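Phenylacetic acid degradation protein PaaI (Thermus thermophilus HB8, PDB 1WLU) binds coenzyme A and, as a hot dog fold thioesterase linked to phenylacetic acid degradation, probably hydrolyses acyl-CoA thioesters. Local coordinates at residues G25-D30 / G40-A45; D48-L53 / Y96-V101; L53-N56 / P60-A63. All blocks are in the same frame, centred on the assembly; numbering follows the deposited sequence.

Contact 1 of 3, residues G25-D30 / G40-A45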
ATOM      1  N   GLY A  25       1.852  23.826  -4.218  1.00 15.11           N
ATOM      2  CA  GLY A  25       0.836  24.522  -3.461  1.00 17.02           C
ATOM      3  C   GLY A  25       1.425  25.054  -2.174  1.00 17.52           C
ATOM      4  O   GLY A  25       2.595  24.827  -1.874  1.00 19.57           O
ATOM      5  N   GLU A  26       0.616  25.787  -1.424  1.00 17.54           N
ATOM      6  CA  GLU A  26       1.056  26.328  -0.151  1.00 18.82           C
ATOM      7  C   GLU A  26       0.034  25.884   0.879  1.00 17.77           C
ATOM      8  O   GLU A  26      -1.165  25.877   0.602  1.00 18.26           O
ATOM      9  CB  GLU A  26       1.113  27.859  -0.197  1.00 20.92           C
ATOM     10  CG  GLU A  26       1.684  28.482   1.073  1.00 26.09           C
ATOM     11  CD  GLU A  26       1.747  29.997   1.012  1.00 29.95           C
ATOM     12  OE1 GLU A  26       2.317  30.530   0.038  1.00 32.13           O
ATOM     13  OE2 GLU A  26       1.235  30.654   1.943  1.00 31.74           O
ATOM     14  N   VAL A  27       0.506  25.492   2.056  1.00 16.49           N
ATOM     15  CA  VAL A  27      -0.398  25.067   3.113  1.00 17.07           C
ATOM     16  C   VAL A  27      -1.065  26.311   3.688  1.00 16.61           C
ATOM     17  O   VAL A  27      -0.399  27.168   4.270  1.00 19.21           O
ATOM     18  CB  VAL A  27       0.358  24.327   4.237  1.00 16.83           C
ATOM     19  CG1 VAL A  27      -0.615  23.913   5.332  1.00 17.08           C
ATOM     20  CG2 VAL A  27       1.064  23.101   3.669  1.00 17.78           C
ATOM     21  N   ARG A  28      -2.375  26.415   3.499  1.00 16.42           N
ATOM     22  CA  ARG A  28      -3.133  27.553   4.003  1.00 17.41           C
ATOM     23  C   ARG A  28      -3.806  27.177   5.316  1.00 17.56           C
ATOM     24  O   ARG A  28      -3.783  26.018   5.732  1.00 16.90           O
ATOM     25  CB  ARG A  28      -4.194  27.980   2.985  1.00 19.97           C
ATOM     26  CG  ARG A  28      -3.631  28.337   1.619  1.00 21.57           C
ATOM     27  CD  ARG A  28      -4.729  28.742   0.643  1.00 27.56           C
ATOM     28  NE  ARG A  28      -5.795  27.747   0.566  1.00 30.16           N
ATOM     29  CZ  ARG A  28      -6.643  27.632  -0.452  1.00 31.23           C
ATOM     30  NH1 ARG A  28      -6.550  28.452  -1.490  1.00 30.80           N
ATOM     31  NH2 ARG A  28      -7.583  26.696  -0.433  1.00 25.84           N
ATOM     32  N   ALA A  29      -4.409  28.166   5.967  1.00 17.70           N
ATOM     33  CA  ALA A  29      -5.087  27.942   7.236  1.00 18.01           C
ATOM     34  C   ALA A  29      -6.188  26.890   7.123  1.00 17.69           C
ATOM     35  O   ALA A  29      -6.385  26.090   8.039  1.00 18.38           O
ATOM     36  CB  ALA A  29      -5.673  29.256   7.744  1.00 19.18           C
ATOM     37  N   ASP A  30      -6.900  26.890   6.000  1.00 18.20           N
ATOM     38  CA  ASP A  30      -7.990  25.944   5.786  1.00 18.87           C
ATOM     39  C   ASP A  30      -7.520  24.537   5.427  1.00 17.33           C
ATOM     40  O   ASP A  30      -8.340  23.644   5.239  1.00 17.72           O
ATOM     41  CB  ASP A  30      -8.931  26.467   4.693  1.00 21.87           C
ATOM     42  CG  ASP A  30      -8.238  26.645   3.354  1.00 25.44           C
ATOM     43  OD1 ASP A  30      -7.198  27.332   3.305  1.00 28.39           O
ATOM     44  OD2 ASP A  30      -8.738  26.102   2.344  1.00 30.04           O
ATOM     45  N   GLY A  40      -3.566  15.282   6.156  1.00 14.59           N
ATOM     46  CA  GLY A  40      -3.069  14.239   5.274  1.00 14.56           C
ATOM     47  C   GLY A  40      -3.769  14.256   3.931  1.00 15.16           C
ATOM     48  O   GLY A  40      -3.184  13.895   2.905  1.00 15.04           O
ATOM     49  N   GLY A  41      -5.032  14.673   3.937  1.00 14.11           N
ATOM     50  CA  GLY A  41      -5.808  14.737   2.714  1.00 14.82           C
ATOM     51  C   GLY A  41      -5.334  15.831   1.780  1.00 14.38           C
ATOM     52  O   GLY A  41      -5.486  15.723   0.563  1.00 14.50           O
ATOM     53  N   PHE A  42      -4.772  16.898   2.341  1.00 14.45           N
ATOM     54  CA  PHE A  42      -4.270  17.980   1.507  1.00 13.41           C
ATOM     55  C   PHE A  42      -2.991  17.517   0.821  1.00 13.55           C
ATOM     56  O   PHE A  42      -2.818  17.713  -0.383  1.00 13.46           O
ATOM     57  CB  PHE A  42      -3.976  19.232   2.336  1.00 14.32           C
ATOM     58  CG  PHE A  42      -3.303  20.319   1.550  1.00 14.13           C
ATOM     59  CD1 PHE A  42      -4.017  21.065   0.617  1.00 14.31           C
ATOM     60  CD2 PHE A  42      -1.940  20.554   1.695  1.00 14.78           C
ATOM     61  CE1 PHE A  42      -3.379  22.027  -0.166  1.00 15.16           C
ATOM     62  CE2 PHE A  42      -1.294  21.514   0.917  1.00 15.21           C
ATOM     63  CZ  PHE A  42      -2.016  22.250  -0.016  1.00 15.06           C
ATOM     64  N   LEU A  43      -2.092  16.906   1.588  1.00 12.86           N
ATOM     65  CA  LEU A  43      -0.839  16.421   1.025  1.00 13.05           C
ATOM     66  C   LEU A  43      -1.119  15.327   0.003  1.00 12.81           C
ATOM     67  O   LEU A  43      -0.479  15.268  -1.047  1.00 13.09           O
ATOM     68  CB  LEU A  43       0.079  15.905   2.135  1.00 13.88           C
ATOM     69  CG  LEU A  43       0.511  16.977   3.143  1.00 14.68           C
ATOM     70  CD1 LEU A  43       1.395  16.348   4.204  1.00 17.44           C
ATOM     71  CD2 LEU A  43       1.250  18.105   2.425  1.00 17.46           C
ATOM     72  N   TYR A  44      -2.084  14.463   0.299  1.00 12.77           N
ATOM     73  CA  TYR A  44      -2.434  13.408  -0.639  1.00 13.18           C
ATOM     74  C   TYR A  44      -3.033  14.015  -1.906  1.00 13.41           C
ATOM     75  O   TYR A  44      -2.691  13.604  -3.013  1.00 12.86           O
ATOM     76  CB  TYR A  44      -3.425  12.425  -0.010  1.00 12.70           C
ATOM     77  CG  TYR A  44      -3.846  11.304  -0.941  1.00 12.14           C
ATOM     78  CD1 TYR A  44      -4.857  11.491  -1.887  1.00 13.19           C
ATOM     79  CD2 TYR A  44      -3.223  10.059  -0.882  1.00 13.59           C
ATOM     80  CE1 TYR A  44      -5.237  10.464  -2.749  1.00 14.52           C
ATOM     81  CE2 TYR A  44      -3.592   9.028  -1.736  1.00 14.81           C
ATOM     82  CZ  TYR A  44      -4.598   9.234  -2.664  1.00 15.32           C
ATOM     83  OH  TYR A  44      -4.966   8.200  -3.497  1.00 19.14           O
ATOM     84  N   ALA A  45      -3.920  14.996  -1.749  1.00 12.95           N
ATOM     85  CA  ALA A  45      -4.540  15.634  -2.906  1.00 13.18           C
ATOM     86  C   ALA A  45      -3.472  16.221  -3.822  1.00 12.80           C
ATOM     87  O   ALA A  45      -3.583  16.152  -5.048  1.00 13.19           O
ATOM     88  CB  ALA A  45      -5.501  16.725  -2.451  1.00 13.58           C
TER

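Contact 2 of 3, residues D48-L53 / Y96-V101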
ATOM      1  N   ASP A  48      -1.722  13.249  -5.496  1.00 12.80           N
ATOM      2  CA  ASP A  48      -2.677  12.633  -6.404  1.00 13.20           C
ATOM      3  C   ASP A  48      -2.876  13.472  -7.660  1.00 14.10           C
ATOM      4  O   ASP A  48      -3.076  12.932  -8.748  1.00 14.04           O
ATOM      5  CB  ASP A  48      -4.019  12.443  -5.697  1.00 14.66           C
ATOM      6  CG  ASP A  48      -5.005  11.666  -6.531  1.00 17.48           C
ATOM      7  OD1 ASP A  48      -4.739  10.479  -6.801  1.00 21.61           O
ATOM      8  OD2 ASP A  48      -6.040  12.239  -6.924  1.00 18.77           O
ATOM      9  N   SER A  49      -2.828  14.791  -7.508  1.00 13.59           N
ATOM     10  CA  SER A  49      -2.999  15.680  -8.654  1.00 13.98           C
ATOM     11  C   SER A  49      -1.830  15.540  -9.631  1.00 13.60           C
ATOM     12  O   SER A  49      -2.036  15.507 -10.844  1.00 13.99           O
ATOM     13  CB  SER A  49      -3.137  17.131  -8.185  1.00 14.37           C
ATOM     14  OG  SER A  49      -4.329  17.304  -7.434  1.00 15.77           O
ATOM     15  N   ALA A  50      -0.609  15.457  -9.107  1.00 12.60           N
ATOM     16  CA  ALA A  50       0.565  15.291  -9.962  1.00 12.22           C
ATOM     17  C   ALA A  50       0.486  13.917 -10.635  1.00 13.11           C
ATOM     18  O   ALA A  50       0.811  13.767 -11.811  1.00 13.55           O
ATOM     19  CB  ALA A  50       1.835  15.406  -9.132  1.00 12.42           C
ATOM     20  N   PHE A  51       0.047  12.925  -9.865  1.00 12.24           N
ATOM     21  CA  PHE A  51      -0.134  11.546 -10.319  1.00 12.17           C
ATOM     22  C   PHE A  51      -1.147  11.510 -11.469  1.00 12.44           C
ATOM     23  O   PHE A  51      -0.914  10.877 -12.501  1.00 12.62           O
ATOM     24  CB  PHE A  51      -0.620  10.729  -9.109  1.00 12.36           C
ATOM     25  CG  PHE A  51      -1.177   9.368  -9.435  1.00 12.07           C
ATOM     26  CD1 PHE A  51      -0.383   8.380 -10.006  1.00 14.74           C
ATOM     27  CD2 PHE A  51      -2.479   9.048  -9.066  1.00 14.49           C
ATOM     28  CE1 PHE A  51      -0.876   7.091 -10.191  1.00 16.75           C
ATOM     29  CE2 PHE A  51      -2.982   7.761  -9.248  1.00 13.35           C
ATOM     30  CZ  PHE A  51      -2.176   6.783  -9.809  1.00 15.70           C
ATOM     31  N   ALA A  52      -2.262  12.209 -11.284  1.00 12.59           N
ATOM     32  CA  ALA A  52      -3.310  12.272 -12.295  1.00 14.10           C
ATOM     33  C   ALA A  52      -2.812  12.900 -13.590  1.00 14.58           C
ATOM     34  O   ALA A  52      -3.029  12.362 -14.677  1.00 14.42           O
ATOM     35  CB  ALA A  52      -4.494  13.065 -11.761  1.00 15.24           C
ATOM     36  N   LEU A  53      -2.144  14.041 -13.478  1.00 13.94           N
ATOM     37  CA  LEU A  53      -1.640  14.717 -14.664  1.00 14.60           C
ATOM     38  C   LEU A  53      -0.579  13.892 -15.387  1.00 14.71           C
ATOM     39  O   LEU A  53      -0.639  13.727 -16.607  1.00 15.21           O
ATOM     40  CB  LEU A  53      -1.089  16.097 -14.291  1.00 15.73           C
ATOM     41  CG  LEU A  53      -2.162  17.111 -13.877  1.00 17.27           C
ATOM     42  CD1 LEU A  53      -1.506  18.424 -13.485  1.00 19.13           C
ATOM     43  CD2 LEU A  53      -3.146  17.327 -15.023  1.00 21.21           C
ATOM     44  N   TYR A  96       3.268   5.119 -11.012  1.00 12.06           N
ATOM     45  CA  TYR A  96       4.044   6.337 -10.829  1.00 11.99           C
ATOM     46  C   TYR A  96       4.495   6.532  -9.395  1.00 11.98           C
ATOM     47  O   TYR A  96       3.818   6.109  -8.456  1.00 13.32           O
ATOM     48  CB  TYR A  96       3.206   7.558 -11.241  1.00 12.96           C
ATOM     49  CG  TYR A  96       2.760   7.513 -12.677  1.00 12.31           C
ATOM     50  CD1 TYR A  96       1.734   6.658 -13.083  1.00 12.88           C
ATOM     51  CD2 TYR A  96       3.447   8.230 -13.654  1.00 12.97           C
ATOM     52  CE1 TYR A  96       1.418   6.505 -14.429  1.00 14.18           C
ATOM     53  CE2 TYR A  96       3.139   8.084 -15.004  1.00 13.06           C
ATOM     54  CZ  TYR A  96       2.130   7.215 -15.381  1.00 14.41           C
ATOM     55  OH  TYR A  96       1.869   7.008 -16.716  1.00 15.29           O
ATOM     56  N   ARG A  97       5.649   7.170  -9.241  1.00 12.15           N
ATOM     57  CA  ARG A  97       6.187   7.500  -7.930  1.00 13.00           C
ATOM     58  C   ARG A  97       6.077   9.013  -7.820  1.00 13.26           C
ATOM     59  O   ARG A  97       6.455   9.736  -8.744  1.00 13.98           O
ATOM     60  CB  ARG A  97       7.658   7.097  -7.798  1.00 14.87           C
ATOM     61  CG  ARG A  97       8.364   7.844  -6.664  1.00 18.56           C
ATOM     62  CD  ARG A  97       9.741   7.297  -6.333  1.00 21.60           C
ATOM     63  NE  ARG A  97      10.610   7.185  -7.499  1.00 24.48           N
ATOM     64  CZ  ARG A  97      10.836   6.052  -8.157  1.00 25.01           C
ATOM     65  NH1 ARG A  97      10.258   4.923  -7.764  1.00 24.43           N
ATOM     66  NH2 ARG A  97      11.645   6.048  -9.208  1.00 26.28           N
ATOM     67  N   VAL A  98       5.551   9.490  -6.699  1.00 11.77           N
ATOM     68  CA  VAL A  98       5.408  10.920  -6.494  1.00 12.16           C
ATOM     69  C   VAL A  98       6.072  11.343  -5.194  1.00 12.97           C
ATOM     70  O   VAL A  98       5.652  10.943  -4.107  1.00 13.39           O
ATOM     71  CB  VAL A  98       3.921  11.341  -6.457  1.00 12.22           C
ATOM     72  CG1 VAL A  98       3.814  12.858  -6.363  1.00 12.86           C
ATOM     73  CG2 VAL A  98       3.203  10.843  -7.706  1.00 14.83           C
ATOM     74  N   GLU A  99       7.126  12.140  -5.311  1.00 12.66           N
ATOM     75  CA  GLU A  99       7.831  12.633  -4.141  1.00 13.04           C
ATOM     76  C   GLU A  99       7.238  13.972  -3.724  1.00 13.23           C
ATOM     77  O   GLU A  99       7.088  14.877  -4.546  1.00 13.95           O
ATOM     78  CB  GLU A  99       9.321  12.795  -4.449  1.00 13.84           C
ATOM     79  CG  GLU A  99      10.081  11.476  -4.485  1.00 15.98           C
ATOM     80  CD  GLU A  99      11.544  11.649  -4.837  1.00 20.21           C
ATOM     81  OE1 GLU A  99      12.084  12.751  -4.612  1.00 22.22           O
ATOM     82  OE2 GLU A  99      12.155  10.674  -5.327  1.00 23.55           O
ATOM     83  N   VAL A 100       6.875  14.082  -2.451  1.00 13.19           N
ATOM     84  CA  VAL A 100       6.314  15.318  -1.915  1.00 12.75           C
ATOM     85  C   VAL A 100       7.464  15.991  -1.179  1.00 13.08           C
ATOM     86  O   VAL A 100       7.986  15.460  -0.193  1.00 14.13           O
ATOM     87  CB  VAL A 100       5.135  15.027  -0.965  1.00 13.07           C
ATOM     88  CG1 VAL A 100       4.543  16.328  -0.448  1.00 13.97           C
ATOM     89  CG2 VAL A 100       4.069  14.230  -1.711  1.00 14.67           C
ATOM     90  N   VAL A 101       7.855  17.161  -1.675  1.00 13.69           N
ATOM     91  CA  VAL A 101       8.993  17.894  -1.144  1.00 14.53           C
ATOM     92  C   VAL A 101       8.685  19.313  -0.687  1.00 15.56           C
ATOM     93  O   VAL A 101       7.886  20.018  -1.300  1.00 15.88           O
ATOM     94  CB  VAL A 101      10.104  17.965  -2.224  1.00 15.53           C
ATOM     95  CG1 VAL A 101      11.336  18.665  -1.679  1.00 17.34           C
ATOM     96  CG2 VAL A 101      10.445  16.562  -2.709  1.00 16.53           C
TER

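Contact 3 of 3, residues L53-N56 / P60-A63. With GOL (glycerol), chain C.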
ATOM      1  N   LEU A  53      -2.144  14.041 -13.478  1.00 13.94           N
ATOM      2  CA  LEU A  53      -1.640  14.717 -14.664  1.00 14.60           C
ATOM      3  C   LEU A  53      -0.579  13.892 -15.387  1.00 14.71           C
ATOM      4  O   LEU A  53      -0.639  13.727 -16.607  1.00 15.21           O
ATOM      5  CB  LEU A  53      -1.089  16.097 -14.291  1.00 15.73           C
ATOM      6  CG  LEU A  53      -2.162  17.111 -13.877  1.00 17.27           C
ATOM      7  CD1 LEU A  53      -1.506  18.424 -13.485  1.00 19.13           C
ATOM      8  CD2 LEU A  53      -3.146  17.327 -15.023  1.00 21.21           C
ATOM      9  N   ALA A  54       0.386  13.361 -14.643  1.00 14.02           N
ATOM     10  CA  ALA A  54       1.437  12.561 -15.262  1.00 14.59           C
ATOM     11  C   ALA A  54       0.865  11.342 -15.979  1.00 14.48           C
ATOM     12  O   ALA A  54       1.210  11.066 -17.126  1.00 15.13           O
ATOM     13  CB  ALA A  54       2.450  12.115 -14.213  1.00 13.69           C
ATOM     14  N   SER A  55      -0.011  10.608 -15.304  1.00 13.82           N
ATOM     15  CA  SER A  55      -0.585   9.413 -15.904  1.00 13.61           C
ATOM     16  C   SER A  55      -1.462   9.699 -17.117  1.00 14.64           C
ATOM     17  O   SER A  55      -1.441   8.946 -18.091  1.00 15.80           O
ATOM     18  CB  SER A  55      -1.379   8.616 -14.859  1.00 14.45           C
ATOM     19  OG  SER A  55      -2.443   9.376 -14.308  1.00 14.44           O
ATOM     20  N   ASN A  56      -2.217  10.789 -17.077  1.00 15.20           N
ATOM     21  CA  ASN A  56      -3.094  11.100 -18.192  1.00 15.44           C
ATOM     22  C   ASN A  56      -2.391  11.630 -19.435  1.00 16.42           C
ATOM     23  O   ASN A  56      -3.018  11.775 -20.482  1.00 16.70           O
ATOM     24  CB  ASN A  56      -4.215  12.032 -17.727  1.00 17.53           C
ATOM     25  CG  ASN A  56      -5.339  11.269 -17.036  1.00 19.12           C
ATOM     26  OD1 ASN A  56      -6.311  10.858 -17.673  1.00 20.56           O
ATOM     27  ND2 ASN A  56      -5.192  11.047 -15.734  1.00 22.83           N
ATOM     28  N   PRO A  60      -6.334   8.563 -21.244  1.00 19.22           N
ATOM     29  CA  PRO A  60      -7.259   8.488 -20.110  1.00 19.04           C
ATOM     30  C   PRO A  60      -6.914   7.367 -19.137  1.00 17.97           C
ATOM     31  O   PRO A  60      -6.733   6.217 -19.537  1.00 18.67           O
ATOM     32  CB  PRO A  60      -8.611   8.276 -20.784  1.00 19.36           C
ATOM     33  CG  PRO A  60      -8.449   9.032 -22.072  1.00 21.70           C
ATOM     34  CD  PRO A  60      -7.072   8.604 -22.519  1.00 19.98           C
ATOM     35  N   ALA A  61      -6.832   7.712 -17.857  1.00 17.87           N
ATOM     36  CA  ALA A  61      -6.500   6.732 -16.831  1.00 18.04           C
ATOM     37  C   ALA A  61      -7.111   7.126 -15.496  1.00 18.65           C
ATOM     38  O   ALA A  61      -7.224   8.311 -15.182  1.00 20.51           O
ATOM     39  CB  ALA A  61      -4.988   6.618 -16.694  1.00 19.58           C
ATOM     40  N   VAL A  62      -7.505   6.122 -14.720  1.00 17.81           N
ATOM     41  CA  VAL A  62      -8.090   6.355 -13.408  1.00 18.24           C
ATOM     42  C   VAL A  62      -7.332   5.539 -12.372  1.00 16.25           C
ATOM     43  O   VAL A  62      -6.856   4.438 -12.653  1.00 16.24           O
ATOM     44  CB  VAL A  62      -9.586   5.967 -13.369  1.00 19.85           C
ATOM     45  CG1 VAL A  62     -10.383   6.892 -14.282  1.00 22.83           C
ATOM     46  CG2 VAL A  62      -9.762   4.519 -13.787  1.00 22.25           C
ATOM     47  N   ALA A  63      -7.223   6.088 -11.171  1.00 15.72           N
ATOM     48  CA  ALA A  63      -6.505   5.418 -10.100  1.00 14.17           C
ATOM     49  C   ALA A  63      -7.139   4.113  -9.653  1.00 14.23           C
ATOM     50  O   ALA A  63      -8.363   3.990  -9.582  1.00 13.92           O
ATOM     51  CB  ALA A  63      -6.379   6.350  -8.905  1.00 15.66           C
TER
HETATM   52  C1  GOL C1002      -6.316  10.075  -9.570  1.00 24.00           C
HETATM   53  O1  GOL C1002      -7.242  10.262  -8.514  1.00 23.96           O
HETATM   54  C2  GOL C1002      -7.026  10.046 -10.920  1.00 24.84           C
HETATM   55  O2  GOL C1002      -7.969   8.963 -10.941  1.00 22.11           O
HETATM   56  C3  GOL C1002      -6.010   9.847 -12.040  1.00 26.31           C
HETATM   57  O3  GOL C1002      -6.650   9.833 -13.300  1.00 27.08           O

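Contact 1 of 3, residues G25-D30 / G40-A45
Phe42, in the first turn of helix 40-56, pushes its ring against the backbone of Glu26 and the side chain of Val27, where strand 20-26 gives way to a loop. The helix starts at Gly40, whose carbonyl O takes the backbone N of Tyr44 at 2.9 Å. Gly41 does the same for Ala45, so the turn carrying Phe42 is already helical. Phe42 sends its CB toward the strand end. Its CG is anti to the backbone N (chi1 173°), which throws the ring outward from the helix. CZ comes obliquely to within 3.8 Å of Glu26 O, and CE2 sits 4.0 Å from Val27 CG2. That methyl is the branch lying beside Val27's own backbone N. His31 stacks on the Phe42 ring, and Phe5 of the second subunit packs on it too, so the ring is also part of the subunit interface. Leu43 and Tyr44, next along the helix, turn to strand 61-70, and the Tyr44 hydroxyl is hydrogen-bonded to Tyr70 OH of the second subunit. Beyond Val27, Arg28 pairs with Asp30, on a short 3-10 turn of the same segment: Arg28 NH2 meets the syn lone pair of Asp30 OD2 at 3.1 Å, the oxygen tilted 31° out of the guanidinium plane. Largely buried, the contact sets the start of the central helix against the end of strand 20-26 and the first loop residue after it, a ring against a carbonyl and a valine methyl, as expected of the hot dog fold, in which a curved antiparallel sheet wraps around one helix.

Contact 2 of 3, residues D48-L53 / Y96-V101
This is buried apolar helix-on-sheet packing in the heart of the hot dog fold: Ala50 and Phe51 of the central helix settle on Tyr96 and Val98 of strand 93-102. The two segments run roughly antiparallel, their axes at 145° and 8.7 Å apart at closest approach. Phe51 buries the most surface. With CG anti to the backbone N (chi1 166°), its ring extends away from the helix until CD1 lies 3.9 Å from Tyr96 CB. The methylene stands at the edge of the Phe51 ring, in its plane. One atom further round, Phe51 CE1 comes to 3.9 Å from Tyr96 CD1; the two side chains cross at about a right angle, and the ring planes are steeply inclined. Val98 works with both branches: CG2 meets Phe51 CB at 4.1 Å, and CG1 reaches Ala50 CB at 4.3 Å. The small methyl of Ala50, pointing to the sheet, lets the helix come down close over the valine. Around this core, Phe110 and Val114 of strand 105-116 also pack on Phe51, while Tyr96 carries its hydroxyl on to a weak bond with Glu86 OE2. Off the strand, Asp48 bonds through OD2 to O1 of a glycerol, and Ser49 OG to Ala45 O in the helix and His39 NE2 of the second subunit. Because no hydrogen bond or salt bridge joins the two segments, their contact probably rests on shape complementarity and the exclusion of water, and Phe51, packed here, also lies beside Ala63, a residue of the coenzyme A site.

Contact 3 of 3, residues L53-N56 / P60-A63
Asn56 and Ala61 tie the C-terminal part of the central helix of the hot dog fold to the start of strand 61-70, just after a short connection. The amide of Asn56 does most of the work. Its OD1 accepts Ala61 N at 3.2 Å, from well above the carbonyl plane (51° out of it). Its ND2 gives a weak, long bond to Ala61 O at 3.5 Å. A better one runs from Asn56 ND2 to O3 of a bound glycerol, 3.1 Å long; back in the helix, Ala52 O is its strongest partner. Glycerol O3 also appears to donate to Ala61 O, but at 2.5 Å the bond is too short to be trusted. With an alanine in place of Asn56, Ala61 N is likely to lose its acceptor, and Ala52 O and glycerol O3 a donor. Ser55 OG approaches Ala61 CB at 4.4 Å, but is hydrogen-bonded back in the helix to Phe51 O and Ala52 O. The glycerol, probably from the crystallisation liquor, is also bonded to Asp48 OD2 and to His35 NE2 of the second subunit. Ala63, a residue of the coenzyme A site, holds the glycerol too, with its backbone N 3.0 Å from glycerol O2 and the N-H...O angle at 162°.

How the contacts relate
From the N terminus, the chain first closes contact 1: strand 20-26 ends, a connection of thirteen residues with a 3-10 turn follows, and the helix starts beside the strand the chain has just left. Helix 40-56 then serves all three contacts. Contact 3 closes the short turn from the helix into strand 61-70. Contact 2 leaves from the preceding turns and closes far later, on strand 93-102, so the turn of contact 3 falls within its span. These two share Leu53 and touch, Phe51 CE2 lying 3.7 Å from Ala63 CB. Contacts 1 and 3, with centres 21 Å apart, lie toward opposite ends of the helix, while contact 2 beds its middle on the sheet.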